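Long-range contacts in enoyl CoA hydratase/isomerase (Crotonase) (Legionella pneumophila subsp. pneumophila, PDB 3I47), which probably hydrates enoyl-CoA thioesters or shifts their double bond: residues A118-I123 with S147-R152; A104-A109 with A130-S135. All coordinates share one frame; numbering follows the deposited sequence.

Contact 1 of 2, residues A118-I123 with S147-R152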
ATOM      1  N   ALA A 118       0.137  -3.717   3.670  1.00 17.04           N
ATOM      2  CA  ALA A 118       0.529  -4.321   2.398  1.00 17.18           C
ATOM      3  C   ALA A 118      -0.688  -4.527   1.499  1.00 16.25           C
ATOM      4  O   ALA A 118      -0.626  -4.278   0.304  1.00 16.83           O
ATOM      5  CB  ALA A 118       1.265  -5.655   2.630  1.00 17.48           C
ATOM      6  N   ALA A 119      -1.806  -4.966   2.079  1.00 14.78           N
ATOM      7  CA  ALA A 119      -3.030  -5.172   1.307  1.00 14.64           C
ATOM      8  C   ALA A 119      -3.703  -3.867   0.853  1.00 14.87           C
ATOM      9  O   ALA A 119      -4.340  -3.829  -0.200  1.00 15.96           O
ATOM     10  CB  ALA A 119      -4.013  -6.034   2.112  1.00 14.74           C
ATOM     11  N   ALA A 120      -3.578  -2.796   1.642  1.00 14.13           N
ATOM     12  CA  ALA A 120      -4.220  -1.533   1.309  1.00 13.70           C
ATOM     13  C   ALA A 120      -3.519  -0.823   0.161  1.00 14.00           C
ATOM     14  O   ALA A 120      -4.150  -0.078  -0.599  1.00 15.09           O
ATOM     15  CB  ALA A 120      -4.244  -0.618   2.545  1.00 13.96           C
ATOM     16  N   CYS A 121      -2.207  -1.032   0.068  1.00 13.18           N
ATOM     17  CA  CYS A 121      -1.416  -0.459  -1.026  1.00 13.01           C
ATOM     18  C   CYS A 121      -1.758  -1.155  -2.343  1.00 14.00           C
ATOM     19  O   CYS A 121      -2.217  -2.297  -2.350  1.00 14.81           O
ATOM     20  CB  CYS A 121       0.077  -0.601  -0.745  1.00 13.29           C
ATOM     21  SG  CYS A 121       0.658   0.515   0.563  1.00 14.28           S
ATOM     22  N   ASP A 122      -1.513  -0.471  -3.455  1.00 13.93           N
ATOM     23  CA  ASP A 122      -1.759  -1.089  -4.770  1.00 14.13           C
ATOM     24  C   ASP A 122      -0.844  -2.291  -4.989  1.00 13.88           C
ATOM     25  O   ASP A 122      -1.255  -3.302  -5.569  1.00 14.25           O
ATOM     26  CB  ASP A 122      -1.490  -0.122  -5.922  1.00 15.26           C
ATOM     27  CG  ASP A 122      -2.398   1.079  -5.926  1.00 15.41           C
ATOM     28  OD1 ASP A 122      -3.616   0.946  -5.661  1.00 16.89           O
ATOM     29  OD2 ASP A 122      -1.869   2.163  -6.233  1.00 15.32           O
ATOM     30  N   ILE A 123       0.403  -2.144  -4.555  1.00 13.71           N
ATOM     31  CA  ILE A 123       1.463  -3.093  -4.862  1.00 13.32           C
ATOM     32  C   ILE A 123       2.238  -3.356  -3.581  1.00 13.95           C
ATOM     33  O   ILE A 123       2.508  -2.422  -2.830  1.00 14.68           O
ATOM     34  CB  ILE A 123       2.449  -2.531  -5.910  1.00 14.22           C
ATOM     35  CG1 ILE A 123       1.735  -2.235  -7.239  1.00 15.33           C
ATOM     36  CG2 ILE A 123       3.633  -3.485  -6.120  1.00 15.61           C
ATOM     37  CD1 ILE A 123       2.513  -1.231  -8.121  1.00 14.34           C
ATOM     38  N   SER A 147      -9.672  -6.116   7.360  1.00 13.21           N
ATOM     39  CA  SER A 147     -10.305  -7.175   6.570  1.00 12.07           C
ATOM     40  C   SER A 147     -10.778  -6.809   5.156  1.00 12.55           C
ATOM     41  O   SER A 147     -10.584  -7.610   4.233  1.00 13.25           O
ATOM     42  CB  SER A 147     -11.408  -7.890   7.353  1.00 12.04           C
ATOM     43  OG  SER A 147     -12.509  -7.048   7.638  1.00 13.21           O
ATOM     44  N   PRO A 148     -11.403  -5.626   4.957  1.00 12.75           N
ATOM     45  CA  PRO A 148     -11.847  -5.383   3.567  1.00 13.40           C
ATOM     46  C   PRO A 148     -10.688  -5.387   2.562  1.00 14.01           C
ATOM     47  O   PRO A 148     -10.825  -5.891   1.440  1.00 14.52           O
ATOM     48  CB  PRO A 148     -12.504  -4.001   3.642  1.00 14.13           C
ATOM     49  CG  PRO A 148     -12.883  -3.832   5.110  1.00 13.42           C
ATOM     50  CD  PRO A 148     -11.730  -4.485   5.831  1.00 13.83           C
ATOM     51  N   TYR A 149      -9.547  -4.854   2.973  1.00 13.32           N
ATOM     52  CA  TYR A 149      -8.371  -4.763   2.109  1.00 13.74           C
ATOM     53  C   TYR A 149      -7.745  -6.129   1.887  1.00 13.91           C
ATOM     54  O   TYR A 149      -7.366  -6.460   0.765  1.00 14.72           O
ATOM     55  CB  TYR A 149      -7.364  -3.782   2.719  1.00 14.01           C
ATOM     56  CG  TYR A 149      -8.052  -2.489   3.080  1.00 13.97           C
ATOM     57  CD1 TYR A 149      -8.298  -1.520   2.103  1.00 13.97           C
ATOM     58  CD2 TYR A 149      -8.494  -2.252   4.388  1.00 13.72           C
ATOM     59  CE1 TYR A 149      -8.959  -0.330   2.425  1.00 13.72           C
ATOM     60  CE2 TYR A 149      -9.160  -1.067   4.716  1.00 13.92           C
ATOM     61  CZ  TYR A 149      -9.384  -0.115   3.721  1.00 13.60           C
ATOM     62  OH  TYR A 149     -10.029   1.056   4.042  1.00 14.56           O
ATOM     63  N   VAL A 150      -7.664  -6.927   2.950  1.00 14.25           N
ATOM     64  CA  VAL A 150      -7.097  -8.269   2.828  1.00 14.08           C
ATOM     65  C   VAL A 150      -8.003  -9.141   1.931  1.00 13.53           C
ATOM     66  O   VAL A 150      -7.521  -9.830   1.026  1.00 14.01           O
ATOM     67  CB  VAL A 150      -6.905  -8.930   4.209  1.00 14.42           C
ATOM     68  CG1 VAL A 150      -6.439 -10.382   4.042  1.00 14.68           C
ATOM     69  CG2 VAL A 150      -5.888  -8.123   5.049  1.00 14.61           C
ATOM     70  N   VAL A 151      -9.309  -9.096   2.172  1.00 13.60           N
ATOM     71  CA  VAL A 151     -10.230  -9.918   1.367  1.00 14.28           C
ATOM     72  C   VAL A 151     -10.165  -9.483  -0.102  1.00 15.73           C
ATOM     73  O   VAL A 151     -10.159 -10.343  -0.985  1.00 16.73           O
ATOM     74  CB  VAL A 151     -11.661  -9.874   1.918  1.00 14.03           C
ATOM     75  CG1 VAL A 151     -12.661 -10.530   0.948  1.00 17.06           C
ATOM     76  CG2 VAL A 151     -11.718 -10.565   3.287  1.00 16.68           C
ATOM     77  N   ARG A 152     -10.076  -8.175  -0.359  1.00 16.23           N
ATOM     78  CA  ARG A 152      -9.924  -7.693  -1.742  1.00 17.48           C
ATOM     79  C   ARG A 152      -8.640  -8.217  -2.395  1.00 17.42           C
ATOM     80  O   ARG A 152      -8.653  -8.637  -3.558  1.00 18.30           O
ATOM     81  CB  ARG A 152      -9.973  -6.163  -1.810  1.00 19.29           C
ATOM     82  CG  ARG A 152      -9.925  -5.638  -3.249  1.00 23.86           C
ATOM     83  CD  ARG A 152     -10.227  -4.157  -3.296  1.00 22.47           C
ATOM     84  NE  ARG A 152      -9.170  -3.360  -2.676  1.00 25.34           N
ATOM     85  CZ  ARG A 152      -9.217  -2.037  -2.533  1.00 23.95           C
ATOM     86  NH1 ARG A 152     -10.283  -1.354  -2.958  1.00 26.14           N
ATOM     87  NH2 ARG A 152      -8.203  -1.393  -1.963  1.00 25.87           N
TER
HETATM   88  O   HOH W   1      -6.838  -4.579  -1.245  1.00 21.36           O
HETATM   89  O   HOH W   2      -5.259  -2.205  -2.631  1.00 29.62           O
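Two helical segments approach closely here, the last turn of helix 113-120 meeting the first turns of helix 147-154, with the CA atoms of Ala119 and Val150 5.3 Å apart and those of Ala120 and Tyr149 at the same separation. Alanine suits this interface because a single methyl lets one backbone lie almost against the other. Ala119 CB fits against the main chain of Tyr149, 3.6 Å from its O, and is flanked by Tyr149 CB and by Val150 CG2 at 4.1 Å. With CG anti to its carbonyl carbon (chi1 -50°), Tyr149 lays its ring past Ala120, whose CB comes within 4.2 Å of CD1.

Polar atoms meet through water. The carbonyl of Ala119 faces water 1, which lies 2.8 Å from Ala119 O and equally close to Tyr149 O. Arg152 NE donates to water 1 in the guanidinium plane at 3.0 Å, and the long side chain runs along the rim. Water 2 accepts a weak bond from Arg152 NH2 and is hydrogen-bonded to O of Cys121, which has already left the helix. Asp122 instead forms a salt bridge with Lys212.

This is close, alanine-mediated helix packing with a water-bridged polar side, within the crotonase fold. Helix 78-97 packs on Ala120 and Tyr149, helix 156-165 lies against Val150, and strand 123-127 begins two residues after Cys121, at Ile123.

Contact 2 of 2, residues A104-A109 with A130-S135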
ATOM      1  N   ALA A 104       3.901  -0.918  -0.912  1.00 12.68           N
ATOM      2  CA  ALA A 104       4.441  -1.345   0.402  1.00 11.79           C
ATOM      3  C   ALA A 104       5.674  -2.212   0.204  1.00 12.54           C
ATOM      4  O   ALA A 104       5.656  -3.124  -0.627  1.00 13.64           O
ATOM      5  CB  ALA A 104       3.387  -2.122   1.187  1.00 12.06           C
ATOM      6  N   MET A 105       6.738  -1.936   0.960  1.00 11.77           N
ATOM      7  CA  MET A 105       8.003  -2.659   0.835  1.00 12.19           C
ATOM      8  C   MET A 105       8.202  -3.371   2.169  1.00 12.91           C
ATOM      9  O   MET A 105       8.368  -2.708   3.205  1.00 13.65           O
ATOM     10  CB  MET A 105       9.156  -1.672   0.554  1.00 11.93           C
ATOM     11  CG  MET A 105      10.550  -2.290   0.529  1.00 15.47           C
ATOM     12  SD  MET A 105      11.928  -1.094   0.315  1.00  8.98           S
ATOM     13  CE  MET A 105      12.905  -1.492   1.749  1.00 16.00           C
ATOM     14  N   VAL A 106       8.146  -4.702   2.147  1.00 12.76           N
ATOM     15  CA  VAL A 106       8.064  -5.479   3.390  1.00 12.59           C
ATOM     16  C   VAL A 106       9.262  -6.408   3.594  1.00 13.18           C
ATOM     17  O   VAL A 106       9.487  -7.331   2.791  1.00 13.89           O
ATOM     18  CB  VAL A 106       6.780  -6.340   3.402  1.00 12.59           C
ATOM     19  CG1 VAL A 106       6.677  -7.140   4.701  1.00 14.02           C
ATOM     20  CG2 VAL A 106       5.534  -5.468   3.195  1.00 13.94           C
ATOM     21  N   GLN A 107       9.994  -6.171   4.683  1.00 12.79           N
ATOM     22  CA  GLN A 107      11.066  -7.051   5.141  1.00 13.05           C
ATOM     23  C   GLN A 107      10.661  -7.672   6.483  1.00 13.02           C
ATOM     24  O   GLN A 107       9.885  -7.086   7.249  1.00 13.75           O
ATOM     25  CB  GLN A 107      12.379  -6.266   5.297  1.00 14.29           C
ATOM     26  CG  GLN A 107      12.650  -5.637   6.704  1.00 14.51           C
ATOM     27  CD  GLN A 107      11.807  -4.396   7.053  1.00 15.17           C
ATOM     28  OE1 GLN A 107      10.847  -4.026   6.350  1.00 14.69           O
ATOM     29  NE2 GLN A 107      12.173  -3.738   8.165  1.00 15.11           N
ATOM     30  N   GLY A 108      11.185  -8.855   6.769  1.00 13.83           N
ATOM     31  CA  GLY A 108      10.916  -9.481   8.073  1.00 13.54           C
ATOM     32  C   GLY A 108       9.433  -9.675   8.356  1.00 13.41           C
ATOM     33  O   GLY A 108       8.629  -9.898   7.444  1.00 13.85           O
ATOM     34  N   ALA A 109       9.064  -9.574   9.626  1.00 12.95           N
ATOM     35  CA  ALA A 109       7.677  -9.815  10.037  1.00 13.58           C
ATOM     36  C   ALA A 109       6.755  -8.642   9.739  1.00 13.74           C
ATOM     37  O   ALA A 109       7.096  -7.487  10.021  1.00 13.30           O
ATOM     38  CB  ALA A 109       7.625 -10.153  11.522  1.00 13.29           C
ATOM     39  N   ALA A 130      10.574 -12.318   4.309  1.00 16.32           N
ATOM     40  CA  ALA A 130       9.377 -11.704   4.917  1.00 15.28           C
ATOM     41  C   ALA A 130       8.360 -12.758   5.359  1.00 15.60           C
ATOM     42  O   ALA A 130       8.256 -13.821   4.743  1.00 15.49           O
ATOM     43  CB  ALA A 130       8.726 -10.715   3.955  1.00 15.60           C
ATOM     44  N   ARG A 131       7.650 -12.474   6.453  1.00 15.67           N
ATOM     45  CA  ARG A 131       6.601 -13.372   6.940  0.50 16.35           C
ATOM     46  C   ARG A 131       5.399 -12.549   7.351  1.00 15.46           C
ATOM     47  O   ARG A 131       5.527 -11.395   7.766  1.00 16.13           O
ATOM     48  CB  ARG A 131       7.053 -14.227   8.130  0.50 18.07           C
ATOM     49  CG  ARG A 131       8.306 -15.049   7.911  0.50 30.73           C
ATOM     50  CD  ARG A 131       9.413 -14.456   8.742  0.50 20.43           C
ATOM     51  NE  ARG A 131       8.920 -14.130  10.077  0.50 31.27           N
ATOM     52  CZ  ARG A 131       9.638 -13.560  11.040  0.50 21.19           C
ATOM     53  NH1 ARG A 131       9.078 -13.321  12.217  0.50 31.47           N
ATOM     54  NH2 ARG A 131      10.911 -13.248  10.842  0.50 31.53           N
ATOM     55  N   PHE A 132       4.217 -13.143   7.210  1.00 13.78           N
ATOM     56  CA  PHE A 132       2.968 -12.434   7.475  1.00 13.33           C
ATOM     57  C   PHE A 132       2.095 -13.226   8.430  1.00 13.48           C
ATOM     58  O   PHE A 132       2.194 -14.446   8.497  1.00 13.65           O
ATOM     59  CB  PHE A 132       2.198 -12.247   6.160  1.00 13.33           C
ATOM     60  CG  PHE A 132       2.920 -11.390   5.155  1.00 15.23           C
ATOM     61  CD1 PHE A 132       3.883 -11.950   4.321  1.00 14.89           C
ATOM     62  CD2 PHE A 132       2.618 -10.029   5.042  1.00 14.52           C
ATOM     63  CE1 PHE A 132       4.557 -11.137   3.377  1.00 15.57           C
ATOM     64  CE2 PHE A 132       3.280  -9.221   4.110  1.00 15.47           C
ATOM     65  CZ  PHE A 132       4.232  -9.787   3.277  1.00 15.49           C
ATOM     66  N   CYS A 133       1.230 -12.524   9.153  1.00 13.26           N
ATOM     67  CA  CYS A 133       0.296 -13.194  10.059  1.00 13.30           C
ATOM     68  C   CYS A 133      -0.857 -12.288  10.437  1.00 14.19           C
ATOM     69  O   CYS A 133      -0.646 -11.124  10.769  1.00 15.65           O
ATOM     70  CB  CYS A 133       1.032 -13.642  11.327  1.00 13.74           C
ATOM     71  SG  CYS A 133       0.053 -14.655  12.454  1.00 16.52           S
ATOM     72  N   PHE A 134      -2.068 -12.832  10.410  1.00 13.90           N
ATOM     73  CA  PHE A 134      -3.236 -12.169  11.012  1.00 15.71           C
ATOM     74  C   PHE A 134      -3.499 -12.849  12.352  1.00 16.40           C
ATOM     75  O   PHE A 134      -4.221 -13.852  12.435  1.00 16.09           O
ATOM     76  CB  PHE A 134      -4.453 -12.241  10.077  1.00 16.52           C
ATOM     77  CG  PHE A 134      -4.147 -11.840   8.668  1.00 16.08           C
ATOM     78  CD1 PHE A 134      -3.753 -10.538   8.366  1.00 16.91           C
ATOM     79  CD2 PHE A 134      -4.215 -12.771   7.636  1.00 16.91           C
ATOM     80  CE1 PHE A 134      -3.449 -10.166   7.049  1.00 16.55           C
ATOM     81  CE2 PHE A 134      -3.904 -12.410   6.322  1.00 16.65           C
ATOM     82  CZ  PHE A 134      -3.520 -11.110   6.028  1.00 17.18           C
ATOM     83  N   SER A 135      -2.884 -12.311  13.407  1.00 17.68           N
ATOM     84  CA  SER A 135      -2.771 -13.017  14.681  1.00 17.85           C
ATOM     85  C   SER A 135      -3.938 -12.807  15.655  1.00 17.03           C
ATOM     86  O   SER A 135      -3.952 -13.414  16.726  1.00 17.56           O
ATOM     87  CB  SER A 135      -1.453 -12.620  15.369  1.00 19.25           C
ATOM     88  OG  SER A 135      -1.350 -11.210  15.457  1.00 32.99           O
TER
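Gly108 and Ala130 bring their CA atoms to 4.2 Å, and one residue further on Ala109 and Arg131 form a parallel beta bridge. The bridge is short: Arg131 N donates to Gly108 O at 2.9 Å, with an angle of 161° at the hydrogen. Two CA-H...O contacts supplement it, from Ala130 CA to Gly108 O and from Ala109 CA to Arg131 O, the latter at 3.5 Å. Gly108 has a positive phi of 57°, readily adopted by glycine, and there the chain turns out of strand 102-106 toward strand 109-111.

The side chain of Phe132 leaves the backbone with CB directed away from the opposite segment. Its CG is anti to the carbonyl carbon (chi1 -63°), which swings the ring back toward Val106. Only the far end arrives: CE2 lies 4.0 Å from Val106 CG1, and CZ, at the tip, is 3.9 Å from the same methyl. The ring is oblique to that branch. Val106 CG1, anti to the backbone N, reaches both this ring and Ala130 CB, the latter at 4.2 Å, while Phe61 packs on Val106 from outside the segments. The long, flat phenylalanine reaches from strand 131-133 of the small sheet to strand 102-106 of the larger one. Ala130 CB also sits 3.7 Å from Val106 O, a spot where a small residue is well suited. The guanidinium of Arg131, modelled in two conformers, lies in the one described here with a face over Ala109 CB; that placement is therefore tentative. Ala109 N is hydrogen-bonded to His60 ND1.

Strand 102-106 belongs to the larger mixed sheet, pairing with 51-56 and 123-127, whereas strands 109-111 and 131-133 form a small sheet with 168-170; Phe132 also packs on Ala110 and Val180.

From the N terminus the four segments come in the order 104-109, 118-123, 130-135, 147-152, so the two contacts cross. Contact 2 closes its loop around helix 113-120 and strand 123-127; contact 1 then closes a second loop, which holds the rest of strand 123-127 and strand 131-133. The two contacts also touch: Ile123 O probably accepts a hydrogen bond from Ala104 N, and Val150 CG1 packs on Phe134 CZ at 3.6 Å. Together they tie the large sheet, the small sheet and helices 113-120 and 147-154 into the crotonase spiral. In this family the glycine-rich turn leading into the helix equivalent to 113-120 usually supplies an oxyanion-hole N-H, and contact 1 lies at the other end of that helix.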